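Local coordinates for protein CCMAN5 (Cellulosimicrobium cellulans, PDB 2XSG) that hydrolyses alpha-mannosides as a family 92 glycoside hydrolase and probably trims yeast-type glycans so that mannose-6-phosphate becomes exposed, at residues E164-N167 with T168-S172; D276-R279 with D280-R283; M374-S377 with L378-L381; Q608-A611 with R612-Y615. One frame throughout, in Å; residues are numbered along the deposited sequence.

Contact 1 of 4, residues E164-N167 with T168-S172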
ATOM      1  N   GLU A 164      12.171 -20.506  -9.931  1.00  4.37           N
ATOM      2  CA  GLU A 164      10.869 -21.082  -9.597  1.00  4.22           C
ATOM      3  C   GLU A 164      10.196 -20.292  -8.468  1.00  3.63           C
ATOM      4  O   GLU A 164       8.988 -20.124  -8.482  1.00  2.90           O
ATOM      5  CB  GLU A 164      11.008 -22.560  -9.223  1.00  4.51           C
ATOM      6  CG  GLU A 164       9.671 -23.310  -9.156  1.00  6.48           C
ATOM      7  CD  GLU A 164       8.939 -23.110  -7.826  1.00  9.30           C
ATOM      8  OE1 GLU A 164       9.574 -22.693  -6.835  1.00  9.43           O
ATOM      9  OE2 GLU A 164       7.713 -23.358  -7.776  1.00 11.85           O
ATOM     10  N   THR A 165      10.996 -19.810  -7.506  1.00  3.56           N
ATOM     11  CA  THR A 165      10.518 -19.126  -6.288  1.00  3.08           C
ATOM     12  C   THR A 165       9.491 -18.039  -6.604  1.00  3.51           C
ATOM     13  O   THR A 165       9.737 -17.153  -7.436  1.00  3.41           O
ATOM     14  CB  THR A 165      11.693 -18.508  -5.489  1.00  2.92           C
ATOM     15  OG1 THR A 165      12.730 -19.477  -5.332  1.00  4.30           O
ATOM     16  CG2 THR A 165      11.244 -18.014  -4.111  1.00  2.68           C
ATOM     17  N   ASN A 166       8.324 -18.156  -5.973  1.00  2.92           N
ATOM     18  CA  ASN A 166       7.295 -17.113  -6.025  1.00  3.13           C
ATOM     19  C   ASN A 166       6.466 -17.160  -4.754  1.00  3.00           C
ATOM     20  O   ASN A 166       6.246 -18.244  -4.214  1.00  2.83           O
ATOM     21  CB  ASN A 166       6.395 -17.298  -7.253  1.00  2.16           C
ATOM     22  CG  ASN A 166       5.456 -16.128  -7.463  1.00  3.11           C
ATOM     23  OD1 ASN A 166       4.393 -16.061  -6.852  1.00  3.68           O
ATOM     24  ND2 ASN A 166       5.832 -15.209  -8.355  1.00  2.36           N
ATOM     25  N   ASN A 167       5.997 -15.998  -4.300  1.00  2.90           N
ATOM     26  CA  ASN A 167       5.180 -15.904  -3.085  1.00  3.44           C
ATOM     27  C   ASN A 167       3.822 -16.589  -3.172  1.00  3.97           C
ATOM     28  O   ASN A 167       3.250 -16.977  -2.142  1.00  4.22           O
ATOM     29  CB  ASN A 167       5.043 -14.442  -2.617  1.00  2.69           C
ATOM     30  CG  ASN A 167       6.339 -13.909  -2.028  1.00  2.71           C
ATOM     31  OD1 ASN A 167       7.119 -14.663  -1.443  1.00  3.87           O
ATOM     32  ND2 ASN A 167       6.581 -12.628  -2.189  1.00  2.12           N
ATOM     33  N   THR A 168       3.329 -16.760  -4.396  1.00  4.11           N
ATOM     34  CA  THR A 168       2.050 -17.424  -4.615  1.00  4.11           C
ATOM     35  C   THR A 168       2.102 -18.502  -5.687  1.00  3.76           C
ATOM     36  O   THR A 168       1.717 -19.631  -5.426  1.00  4.27           O
ATOM     37  CB  THR A 168       0.932 -16.416  -4.933  1.00  3.74           C
ATOM     38  OG1 THR A 168       0.653 -15.648  -3.762  1.00  5.39           O
ATOM     39  CG2 THR A 168      -0.349 -17.133  -5.364  1.00  3.94           C
ATOM     40  N   SER A 169       2.556 -18.175  -6.893  1.00  3.33           N
ATOM     41  CA  SER A 169       2.457 -19.151  -7.981  1.00  2.77           C
ATOM     42  C   SER A 169       3.359 -18.798  -9.143  1.00  2.78           C
ATOM     43  O   SER A 169       3.222 -17.727  -9.745  1.00  2.21           O
ATOM     44  CB  SER A 169       0.997 -19.277  -8.473  1.00  2.48           C
ATOM     45  OG  SER A 169       0.901 -20.141  -9.595  1.00  2.30           O
ATOM     46  N   ARG A 170       4.276 -19.712  -9.433  1.00  2.21           N
ATOM     47  CA  ARG A 170       5.123 -19.629 -10.604  1.00  3.20           C
ATOM     48  C   ARG A 170       4.378 -20.248 -11.785  1.00  3.11           C
ATOM     49  O   ARG A 170       3.938 -21.403 -11.710  1.00  2.98           O
ATOM     50  CB  ARG A 170       6.461 -20.350 -10.346  1.00  3.45           C
ATOM     51  CG  ARG A 170       7.263 -20.765 -11.593  1.00  2.73           C
ATOM     52  CD  ARG A 170       7.685 -19.569 -12.489  1.00  4.41           C
ATOM     53  NE  ARG A 170       8.686 -18.754 -11.812  1.00  2.89           N
ATOM     54  CZ  ARG A 170       8.492 -17.511 -11.381  1.00  2.98           C
ATOM     55  NH1 ARG A 170       7.345 -16.865 -11.601  1.00  4.16           N
ATOM     56  NH2 ARG A 170       9.471 -16.890 -10.751  1.00  2.00           N
ATOM     57  N   ARG A 171       4.226 -19.475 -12.853  1.00  2.36           N
ATOM     58  CA  ARG A 171       3.525 -19.959 -14.060  1.00  2.85           C
ATOM     59  C   ARG A 171       4.482 -20.431 -15.145  1.00  2.64           C
ATOM     60  O   ARG A 171       4.301 -21.514 -15.691  1.00  2.70           O
ATOM     61  CB  ARG A 171       2.524 -18.917 -14.603  1.00  2.39           C
ATOM     62  CG  ARG A 171       1.379 -18.588 -13.622  1.00  3.88           C
ATOM     63  CD  ARG A 171       0.594 -19.855 -13.235  1.00  4.93           C
ATOM     64  NE  ARG A 171      -0.320 -19.675 -12.099  1.00  7.90           N
ATOM     65  CZ  ARG A 171      -1.561 -19.194 -12.201  1.00  9.00           C
ATOM     66  NH1 ARG A 171      -2.034 -18.818 -13.380  1.00  6.83           N
ATOM     67  NH2 ARG A 171      -2.333 -19.076 -11.124  1.00  7.40           N
ATOM     68  N   SER A 172       5.492 -19.620 -15.446  1.00  2.18           N
ATOM     69  CA  SER A 172       6.541 -20.004 -16.386  1.00  2.36           C
ATOM     70  C   SER A 172       7.805 -19.182 -16.120  1.00  2.53           C
ATOM     71  O   SER A 172       7.739 -18.090 -15.533  1.00  2.00           O
ATOM     72  CB  SER A 172       6.088 -19.848 -17.836  1.00  2.33           C
ATOM     73  OG  SER A 172       5.829 -18.492 -18.144  1.00  3.72           O
TER
HETATM   74  O   HOH W   1      11.953 -16.977  -9.114  1.00  3.17           O
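The guanidinium group of Arg170 has Glu164 O over one face and water 1 at its edge, in the plane; Thr165 O and the Asn166 amide approach it obliquely. Glu164 O lies 3.1 Å from Arg170 CB, a contact set by the course of the backbone. Bends at chi2 and chi3 then fold the arginine chain over this carbonyl and leave Arg170 CZ 3.9 Å from Glu164 O. Water 1 makes the link that Thr165 O and Arg170 NH2 lack directly: it donates to Thr165 O at 2.8 Å and accepts from Arg170 NH2 at 3.0 Å. The amide plane of Asn166 stands 73° from the guanidinium plane, so the two groups meet crosswise without stacking. Asn166 OD1 is gripped by two backbone donors, Thr168 N at 2.8 Å and Ser169 N at 2.8 Å. The first bond closes an Asx turn. The second donor stands well above the carbonyl plane, while the first is only tilted from it. With CG anti to the backbone N (chi1 -171°), the Asn166 amide reaches over the turn it closes. The other end of that amide, ND2, bonds to Tyr200 and Asp78; Asp78 also forms a salt bridge with Arg170, whose NE donates to Leu163 O. Residues 164 to 167 and 168 to 170 run 162° apart as the chain leaves strand 158-162 of one antiparallel sheet and enters strand 169-179 of another. There it pairs with strand 185-195, where Arg171 and Ser172 both face Thr192 in a classic beta bulge.

Contact 2 of 4, residues D276-R279 with D280-R283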
ATOM      1  N   ASP A 276      28.786   1.020  -3.811  1.00  4.76           N
ATOM      2  CA  ASP A 276      28.664   2.114  -2.837  1.00  5.78           C
ATOM      3  C   ASP A 276      27.962   3.340  -3.400  1.00  5.99           C
ATOM      4  O   ASP A 276      27.123   3.941  -2.705  1.00  6.87           O
ATOM      5  CB  ASP A 276      30.043   2.528  -2.276  1.00  6.07           C
ATOM      6  CG  ASP A 276      30.617   1.507  -1.307  1.00  8.59           C
ATOM      7  OD1 ASP A 276      29.898   0.556  -0.932  1.00 10.24           O
ATOM      8  OD2 ASP A 276      31.802   1.652  -0.927  1.00 10.14           O
ATOM      9  N   ALA A 277      28.309   3.707  -4.641  1.00  5.06           N
ATOM     10  CA  ALA A 277      27.711   4.869  -5.317  1.00  5.08           C
ATOM     11  C   ALA A 277      26.249   4.648  -5.708  1.00  5.08           C
ATOM     12  O   ALA A 277      25.454   5.575  -5.646  1.00  5.19           O
ATOM     13  CB  ALA A 277      28.535   5.294  -6.546  1.00  4.07           C
ATOM     14  N   ILE A 278      25.907   3.435  -6.120  1.00  4.75           N
ATOM     15  CA  ILE A 278      24.504   3.101  -6.364  1.00  5.84           C
ATOM     16  C   ILE A 278      23.698   3.137  -5.063  1.00  6.01           C
ATOM     17  O   ILE A 278      22.608   3.707  -5.021  1.00  6.86           O
ATOM     18  CB  ILE A 278      24.344   1.735  -7.100  1.00  5.63           C
ATOM     19  CG1 ILE A 278      25.016   1.789  -8.480  1.00  4.68           C
ATOM     20  CG2 ILE A 278      22.868   1.367  -7.239  1.00  7.21           C
ATOM     21  CD1 ILE A 278      25.418   0.381  -9.054  1.00  3.44           C
ATOM     22  N   ARG A 279      24.243   2.553  -3.997  1.00  6.80           N
ATOM     23  CA  ARG A 279      23.593   2.593  -2.679  1.00  6.83           C
ATOM     24  C   ARG A 279      23.448   4.036  -2.204  1.00  6.83           C
ATOM     25  O   ARG A 279      22.378   4.436  -1.742  1.00  6.59           O
ATOM     26  CB  ARG A 279      24.392   1.792  -1.656  1.00  6.75           C
ATOM     27  CG  ARG A 279      23.700   1.618  -0.281  1.00  8.35           C
ATOM     28  CD  ARG A 279      24.711   1.153   0.797  1.00 11.83           C
ATOM     29  NE  ARG A 279      25.822   2.100   0.810  1.00 14.01           N
ATOM     30  CZ  ARG A 279      27.102   1.803   0.987  1.00 14.91           C
ATOM     31  NH1 ARG A 279      27.496   0.542   1.211  1.00 15.32           N
ATOM     32  NH2 ARG A 279      27.988   2.795   0.935  1.00 11.97           N
ATOM     33  N   ASP A 280      24.532   4.802  -2.317  1.00  7.44           N
ATOM     34  CA  ASP A 280      24.550   6.196  -1.866  1.00  7.77           C
ATOM     35  C   ASP A 280      23.530   7.035  -2.626  1.00  7.79           C
ATOM     36  O   ASP A 280      22.829   7.868  -2.035  1.00  8.15           O
ATOM     37  CB  ASP A 280      25.944   6.801  -2.044  1.00  7.90           C
ATOM     38  CG  ASP A 280      26.967   6.275  -1.031  1.00  8.94           C
ATOM     39  OD1 ASP A 280      26.610   5.487  -0.124  1.00 11.12           O
ATOM     40  OD2 ASP A 280      28.144   6.674  -1.136  1.00  8.26           O
ATOM     41  N   ARG A 281      23.466   6.844  -3.942  1.00  7.69           N
ATOM     42  CA  ARG A 281      22.537   7.623  -4.773  1.00  7.74           C
ATOM     43  C   ARG A 281      21.071   7.343  -4.444  1.00  7.31           C
ATOM     44  O   ARG A 281      20.229   8.249  -4.469  1.00  7.07           O
ATOM     45  CB  ARG A 281      22.812   7.408  -6.252  1.00  7.90           C
ATOM     46  CG  ARG A 281      21.895   8.198  -7.163  1.00  9.37           C
ATOM     47  CD  ARG A 281      22.088   7.797  -8.615  1.00 11.52           C
ATOM     48  NE  ARG A 281      21.721   6.399  -8.841  1.00  9.95           N
ATOM     49  CZ  ARG A 281      21.888   5.747  -9.990  1.00  9.96           C
ATOM     50  NH1 ARG A 281      22.428   6.355 -11.039  1.00  6.73           N
ATOM     51  NH2 ARG A 281      21.517   4.472 -10.086  1.00  8.76           N
ATOM     52  N   THR A 282      20.758   6.093  -4.116  1.00  6.77           N
ATOM     53  CA  THR A 282      19.385   5.780  -3.740  1.00  6.38           C
ATOM     54  C   THR A 282      19.059   6.370  -2.371  1.00  6.01           C
ATOM     55  O   THR A 282      17.929   6.814  -2.155  1.00  6.03           O
ATOM     56  CB  THR A 282      19.096   4.290  -3.793  1.00  6.08           C
ATOM     57  OG1 THR A 282      19.319   3.829  -5.131  1.00  6.13           O
ATOM     58  CG2 THR A 282      17.658   4.025  -3.413  1.00  6.09           C
ATOM     59  N   ARG A 283      20.038   6.396  -1.461  1.00  5.94           N
ATOM     60  CA  ARG A 283      19.824   7.040  -0.150  1.00  5.81           C
ATOM     61  C   ARG A 283      19.486   8.517  -0.323  1.00  6.15           C
ATOM     62  O   ARG A 283      18.570   9.013   0.334  1.00  6.44           O
ATOM     63  CB  ARG A 283      21.002   6.857   0.820  1.00  6.05           C
ATOM     64  CG  ARG A 283      20.720   7.434   2.230  1.00  6.34           C
ATOM     65  CD  ARG A 283      21.983   7.534   3.104  1.00  9.20           C
ATOM     66  NE  ARG A 283      21.651   7.821   4.504  1.00 10.87           N
ATOM     67  CZ  ARG A 283      21.344   6.900   5.423  1.00 11.47           C
ATOM     68  NH1 ARG A 283      21.323   5.609   5.113  1.00 11.70           N
ATOM     69  NH2 ARG A 283      21.052   7.271   6.663  1.00 11.08           N
TER
HETATM   70  O   HOH W   2      24.566   5.223   1.674  1.00 23.14           O
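Helix 275-290 carries a salt-bridge network along one flank, in which Arg279 stands between Asp280, the next residue, and Asp276, three positions back. Arg279 NH2 donates to Asp280 OD1 at 3.2 Å with an N-H...O angle of 161°. The carboxylate oxygen lies at the edge of the guanidinium group and in its plane, whereas seen from the aspartate the donor comes on the syn side but 33° out of the carboxylate plane. The two planes are 44° apart, and one N-H of NH2 makes the bond to OD1. On the other nitrogen, Arg279 NH1 is 3.2 Å from Asp276 OD1, an acceptor shared with Arg148 of strand 144-150. A bend at chi3 in an otherwise extended chain brings the guanidinium group back along the helix, one face lying over Asp276 CA at 3.9 Å above the plane. Water 2 adds a further clasp, donating to Asp280 OD1 at 2.7 Å and accepting only weakly from Arg279 NE. Replacing Arg279 with leucine would probably leave Asp280 without its salt bridge and freer to turn, and Asp276 with Arg148 alone. Beneath the charged groups the backbone is regular: Arg281 N reaches Ala277 O at 2.9 Å, and Thr282 N and Arg283 N bond likewise to Ile278 O and Arg279 O. Ile278, buried, packs on Val146 of strand 144-150, where the helix meets that sheet. Both ion pairs together form a network along the helix surface, and the i to i+3 spacing of Asp276 and Arg279 is typical of an alpha-helix.

Contact 3 of 4, residues M374-S377 with L378-L381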
ATOM      1  N   MET A 374       0.397   8.896 -11.531  1.00  4.96           N
ATOM      2  CA  MET A 374      -0.357   7.720 -11.142  1.00  3.88           C
ATOM      3  C   MET A 374      -1.775   7.699 -11.726  1.00  3.23           C
ATOM      4  O   MET A 374      -2.236   6.666 -12.211  1.00  2.54           O
ATOM      5  CB  MET A 374      -0.395   7.621  -9.623  1.00  3.87           C
ATOM      6  CG  MET A 374       0.960   7.308  -9.012  1.00  3.96           C
ATOM      7  SD  MET A 374       0.832   7.226  -7.220  1.00  6.06           S
ATOM      8  CE  MET A 374       2.469   6.638  -6.765  1.00  5.82           C
ATOM      9  N   VAL A 375      -2.470   8.837 -11.661  1.00  2.66           N
ATOM     10  CA  VAL A 375      -3.827   8.916 -12.173  1.00  2.79           C
ATOM     11  C   VAL A 375      -3.821   8.777 -13.692  1.00  2.51           C
ATOM     12  O   VAL A 375      -4.651   8.060 -14.252  1.00  2.62           O
ATOM     13  CB  VAL A 375      -4.553  10.213 -11.735  1.00  2.99           C
ATOM     14  CG1 VAL A 375      -5.960  10.263 -12.351  1.00  2.74           C
ATOM     15  CG2 VAL A 375      -4.629  10.284 -10.171  1.00  3.41           C
ATOM     16  N   GLN A 376      -2.879   9.454 -14.346  1.00  2.84           N
ATOM     17  CA  GLN A 376      -2.716   9.335 -15.789  1.00  3.18           C
ATOM     18  C   GLN A 376      -2.466   7.880 -16.169  1.00  3.45           C
ATOM     19  O   GLN A 376      -2.989   7.392 -17.178  1.00  3.06           O
ATOM     20  CB  GLN A 376      -1.577  10.220 -16.310  1.00  3.37           C
ATOM     21  CG  GLN A 376      -1.363  10.153 -17.865  1.00  2.37           C
ATOM     22  CD  GLN A 376      -2.544  10.669 -18.690  1.00  5.22           C
ATOM     23  OE1 GLN A 376      -2.536  11.814 -19.150  1.00  5.81           O
ATOM     24  NE2 GLN A 376      -3.549   9.811 -18.913  1.00  4.30           N
ATOM     25  N   SER A 377      -1.671   7.196 -15.349  1.00  3.18           N
ATOM     26  CA  SER A 377      -1.340   5.789 -15.597  1.00  3.14           C
ATOM     27  C   SER A 377      -2.583   4.927 -15.469  1.00  3.04           C
ATOM     28  O   SER A 377      -2.815   4.015 -16.285  1.00  2.88           O
ATOM     29  CB  SER A 377      -0.258   5.321 -14.626  1.00  3.83           C
ATOM     30  OG  SER A 377       0.913   6.113 -14.778  1.00  4.49           O
ATOM     31  N   LEU A 378      -3.384   5.223 -14.444  1.00  2.78           N
ATOM     32  CA  LEU A 378      -4.626   4.488 -14.197  1.00  3.14           C
ATOM     33  C   LEU A 378      -5.578   4.656 -15.388  1.00  2.98           C
ATOM     34  O   LEU A 378      -6.226   3.693 -15.816  1.00  2.86           O
ATOM     35  CB  LEU A 378      -5.292   4.976 -12.902  1.00  2.62           C
ATOM     36  CG  LEU A 378      -6.575   4.304 -12.398  1.00  4.03           C
ATOM     37  CD1 LEU A 378      -6.434   2.784 -12.341  1.00  2.00           C
ATOM     38  CD2 LEU A 378      -6.909   4.895 -11.009  1.00  3.81           C
ATOM     39  N   VAL A 379      -5.620   5.881 -15.919  1.00  2.97           N
ATOM     40  CA  VAL A 379      -6.373   6.186 -17.149  1.00  3.57           C
ATOM     41  C   VAL A 379      -5.886   5.364 -18.356  1.00  3.43           C
ATOM     42  O   VAL A 379      -6.705   4.782 -19.058  1.00  3.38           O
ATOM     43  CB  VAL A 379      -6.408   7.705 -17.447  1.00  2.53           C
ATOM     44  CG1 VAL A 379      -6.974   7.975 -18.824  1.00  3.81           C
ATOM     45  CG2 VAL A 379      -7.249   8.431 -16.386  1.00  3.06           C
ATOM     46  N   TYR A 380      -4.572   5.288 -18.565  1.00  3.20           N
ATOM     47  CA  TYR A 380      -4.008   4.495 -19.667  1.00  4.06           C
ATOM     48  C   TYR A 380      -4.315   3.018 -19.544  1.00  4.07           C
ATOM     49  O   TYR A 380      -4.543   2.344 -20.555  1.00  4.54           O
ATOM     50  CB  TYR A 380      -2.494   4.648 -19.749  1.00  4.11           C
ATOM     51  CG  TYR A 380      -2.019   5.709 -20.680  1.00  5.38           C
ATOM     52  CD1 TYR A 380      -2.635   6.955 -20.708  1.00  6.37           C
ATOM     53  CD2 TYR A 380      -0.939   5.480 -21.539  1.00  7.77           C
ATOM     54  CE1 TYR A 380      -2.202   7.948 -21.567  1.00  7.22           C
ATOM     55  CE2 TYR A 380      -0.490   6.479 -22.411  1.00  6.48           C
ATOM     56  CZ  TYR A 380      -1.138   7.704 -22.410  1.00  7.19           C
ATOM     57  OH  TYR A 380      -0.728   8.714 -23.221  1.00  6.96           O
ATOM     58  N   LEU A 381      -4.315   2.530 -18.304  1.00  3.86           N
ATOM     59  CA  LEU A 381      -4.571   1.121 -18.021  1.00  4.18           C
ATOM     60  C   LEU A 381      -5.972   0.702 -18.457  1.00  4.03           C
ATOM     61  O   LEU A 381      -6.139  -0.349 -19.085  1.00  4.12           O
ATOM     62  CB  LEU A 381      -4.332   0.794 -16.540  1.00  3.03           C
ATOM     63  CG  LEU A 381      -4.552  -0.679 -16.177  1.00  3.84           C
ATOM     64  CD1 LEU A 381      -3.508  -1.545 -16.868  1.00  2.92           C
ATOM     65  CD2 LEU A 381      -4.531  -0.909 -14.679  1.00  3.97           C
TER
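Among the side chains, the main meeting is Gln376 with Tyr380, one helical turn apart. Gln376 NE2 approaches the ring obliquely, 3.5 Å from both Tyr380 CD1 and Tyr380 CE1, with the amide and ring planes 66° apart. The glutamine gets there through a bend at chi2 (64°), which turns its amide forward along the helix, over the next turn, toward the tyrosine. The same nitrogen lies 3.9 Å from Val379 CG1, so a methyl group also borders it; its hydrogen bond goes to Asp425 O. Tyr380 in turn has a cation-pi contact with Arg426 and an edge-to-face one with Phe345.

The backbone bonds are those of an alpha-helix, here helix 368-387 of the catalytic domain, which in this family is built as an (alpha/alpha)6 barrel. Leu378 N to Met374 O measures 2.9 Å, and Val379 N to Val375 O is the straightest of the four, with an angle of 162° at the hydrogen. Tyr380 N and Leu381 N complete the set on Gln376 O and Ser377 O.

Apolar packing joins the helix to its neighbours: Leu378 lies on helix 409-418, while Val379 rests on helix 427-438. Val379 CG2 also sits 3.4 Å from Val375 O, beside an acceptor already bonded to its own backbone N.

Contact 4 of 4, residues Q608-A611 with R612-Y615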
ATOM      1  N   GLN A 608     -10.648  14.989  17.007  1.00  4.69           N
ATOM      2  CA  GLN A 608      -9.295  15.277  17.473  1.00  5.02           C
ATOM      3  C   GLN A 608      -8.805  14.239  18.467  1.00  4.82           C
ATOM      4  O   GLN A 608      -7.690  13.730  18.334  1.00  4.26           O
ATOM      5  CB  GLN A 608      -9.236  16.673  18.093  1.00  5.08           C
ATOM      6  CG  GLN A 608      -9.497  17.765  17.074  1.00  4.56           C
ATOM      7  CD  GLN A 608     -10.211  18.965  17.667  1.00  6.69           C
ATOM      8  OE1 GLN A 608      -9.967  19.352  18.814  1.00  7.39           O
ATOM      9  NE2 GLN A 608     -11.094  19.560  16.884  1.00  6.42           N
ATOM     10  N   LYS A 609      -9.642  13.918  19.450  1.00  5.18           N
ATOM     11  CA  LYS A 609      -9.300  12.897  20.440  1.00  5.44           C
ATOM     12  C   LYS A 609      -8.983  11.563  19.782  1.00  5.14           C
ATOM     13  O   LYS A 609      -7.925  10.968  20.036  1.00  5.18           O
ATOM     14  CB  LYS A 609     -10.432  12.703  21.459  1.00  5.41           C
ATOM     15  CG  LYS A 609     -10.071  11.730  22.606  1.00  7.16           C
ATOM     16  CD  LYS A 609     -11.254  11.398  23.553  1.00  6.45           C
ATOM     17  CE  LYS A 609     -12.350  10.634  22.802  1.00  8.21           C
ATOM     18  NZ  LYS A 609     -13.418  10.128  23.699  1.00  5.68           N
ATOM     19  N   TRP A 610      -9.903  11.098  18.945  1.00  4.82           N
ATOM     20  CA  TRP A 610      -9.777   9.780  18.329  1.00  5.42           C
ATOM     21  C   TRP A 610      -8.641   9.673  17.337  1.00  5.90           C
ATOM     22  O   TRP A 610      -7.974   8.631  17.279  1.00  6.04           O
ATOM     23  CB  TRP A 610     -11.108   9.336  17.701  1.00  5.65           C
ATOM     24  CG  TRP A 610     -12.039   8.868  18.775  1.00  6.25           C
ATOM     25  CD1 TRP A 610     -13.192   9.482  19.206  1.00  5.94           C
ATOM     26  CD2 TRP A 610     -11.855   7.717  19.612  1.00  5.38           C
ATOM     27  NE1 TRP A 610     -13.743   8.757  20.242  1.00  6.23           N
ATOM     28  CE2 TRP A 610     -12.946   7.670  20.504  1.00  5.00           C
ATOM     29  CE3 TRP A 610     -10.886   6.697  19.668  1.00  6.60           C
ATOM     30  CZ2 TRP A 610     -13.091   6.655  21.449  1.00  6.75           C
ATOM     31  CZ3 TRP A 610     -11.027   5.691  20.612  1.00  6.73           C
ATOM     32  CH2 TRP A 610     -12.124   5.676  21.488  1.00  7.78           C
ATOM     33  N   ALA A 611      -8.415  10.744  16.572  1.00  5.88           N
ATOM     34  CA  ALA A 611      -7.264  10.807  15.661  1.00  6.31           C
ATOM     35  C   ALA A 611      -5.948  10.681  16.429  1.00  6.41           C
ATOM     36  O   ALA A 611      -5.111   9.834  16.101  1.00  6.48           O
ATOM     37  CB  ALA A 611      -7.285  12.077  14.827  1.00  6.74           C
ATOM     38  N   ARG A 612      -5.773  11.492  17.469  1.00  5.48           N
ATOM     39  CA  ARG A 612      -4.559  11.394  18.269  1.00  5.71           C
ATOM     40  C   ARG A 612      -4.433  10.020  18.948  1.00  5.40           C
ATOM     41  O   ARG A 612      -3.334   9.457  19.003  1.00  5.68           O
ATOM     42  CB  ARG A 612      -4.463  12.544  19.284  1.00  5.10           C
ATOM     43  CG  ARG A 612      -3.151  12.584  20.064  1.00  5.41           C
ATOM     44  CD  ARG A 612      -1.953  12.976  19.213  1.00  6.48           C
ATOM     45  NE  ARG A 612      -0.673  12.715  19.886  1.00  6.21           N
ATOM     46  CZ  ARG A 612       0.279  13.625  20.099  1.00  5.90           C
ATOM     47  NH1 ARG A 612       0.132  14.878  19.681  1.00  5.14           N
ATOM     48  NH2 ARG A 612       1.416  13.271  20.702  1.00  6.21           N
ATOM     49  N   ALA A 613      -5.554   9.472  19.425  1.00  4.76           N
ATOM     50  CA  ALA A 613      -5.554   8.210  20.194  1.00  4.20           C
ATOM     51  C   ALA A 613      -5.233   6.964  19.355  1.00  4.35           C
ATOM     52  O   ALA A 613      -4.342   6.163  19.699  1.00  3.50           O
ATOM     53  CB  ALA A 613      -6.900   8.031  20.930  1.00  4.39           C
ATOM     54  N   ILE A 614      -5.968   6.798  18.258  1.00  4.20           N
ATOM     55  CA  ILE A 614      -5.781   5.640  17.376  1.00  4.67           C
ATOM     56  C   ILE A 614      -4.347   5.586  16.866  1.00  4.51           C
ATOM     57  O   ILE A 614      -3.740   4.518  16.809  1.00  4.71           O
ATOM     58  CB  ILE A 614      -6.792   5.648  16.187  1.00  4.65           C
ATOM     59  CG1 ILE A 614      -8.227   5.457  16.700  1.00  4.93           C
ATOM     60  CG2 ILE A 614      -6.490   4.491  15.162  1.00  4.94           C
ATOM     61  CD1 ILE A 614      -9.320   5.887  15.703  1.00  4.56           C
ATOM     62  N   TYR A 615      -3.800   6.735  16.500  1.00  4.36           N
ATOM     63  CA  TYR A 615      -2.504   6.739  15.801  1.00  4.85           C
ATOM     64  C   TYR A 615      -1.285   6.879  16.715  1.00  4.88           C
ATOM     65  O   TYR A 615      -0.184   6.523  16.313  1.00  4.85           O
ATOM     66  CB  TYR A 615      -2.473   7.803  14.704  1.00  4.49           C
ATOM     67  CG  TYR A 615      -3.416   7.492  13.580  1.00  4.42           C
ATOM     68  CD1 TYR A 615      -3.027   6.643  12.548  1.00  2.73           C
ATOM     69  CD2 TYR A 615      -4.704   8.033  13.558  1.00  3.36           C
ATOM     70  CE1 TYR A 615      -3.884   6.331  11.513  1.00  3.05           C
ATOM     71  CE2 TYR A 615      -5.581   7.734  12.523  1.00  5.84           C
ATOM     72  CZ  TYR A 615      -5.161   6.880  11.492  1.00  4.73           C
ATOM     73  OH  TYR A 615      -6.019   6.579  10.458  1.00  2.80           O
TER
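Trp610 and Ile614 meet one turn apart on helix 604-616, an alpha-helix of the catalytic domain whose i to i+4 bonds satisfy the carbonyls of Gln608, Lys609 and Trp610. Arg612 N reaches Gln608 O at 3.1 Å, almost straight at 171°, and Ile614 N reaches Trp610 O at 2.9 Å, nearly as straight. Ala613 N to Lys609 O is as short, but more bent at 146°. The last bond, Tyr615 N to Ala611 O, is weak at 3.4 Å.

The polar ends of the side chains find their partners farther off. Glu573 OE2 takes both Lys609 NZ, in a salt bridge, and Trp610 NE1, while Gln608 OE1 accepts from Val721 N and Arg612 NH1 bonds to Thr301 OG1.

Between the two segments the side-chain contact is apolar: Ile614 CG1 lies at the edge of the indole, 4.2 Å from Trp610 CE3. Its position follows from chi1 (-66°), which sets CG1 anti to the carbonyl carbon and back toward the preceding turn. With an alanine in place of Ile614, the CG1 contact at Trp610 CE3 would be lost, which would probably leave a gap beside the indole and toward Asn586 and Pro595. At Tyr615, the next residue, the ring has Ala611 O at its edge, in its plane, 3.1 Å from Tyr615 CD2.

Contact 3 is wholly buried and contact 4 mostly so, whereas contacts 1 and 2 are only partly buried and rely more on charged groups and ordered water. Contacts 2, 3 and 4 each lie within a single helix and share its i to i+4 backbone bonds, but no two lie on the same helix; contact 1 alone is a turn leading into a strand, where a side-chain amide holds the backbone. An ion-pair network marks contact 2, and aromatic and aliphatic packing marks contacts 3 and 4. Contacts 1 and 4 lie on opposite sides of the chain's centre, their centres about 41 Å apart.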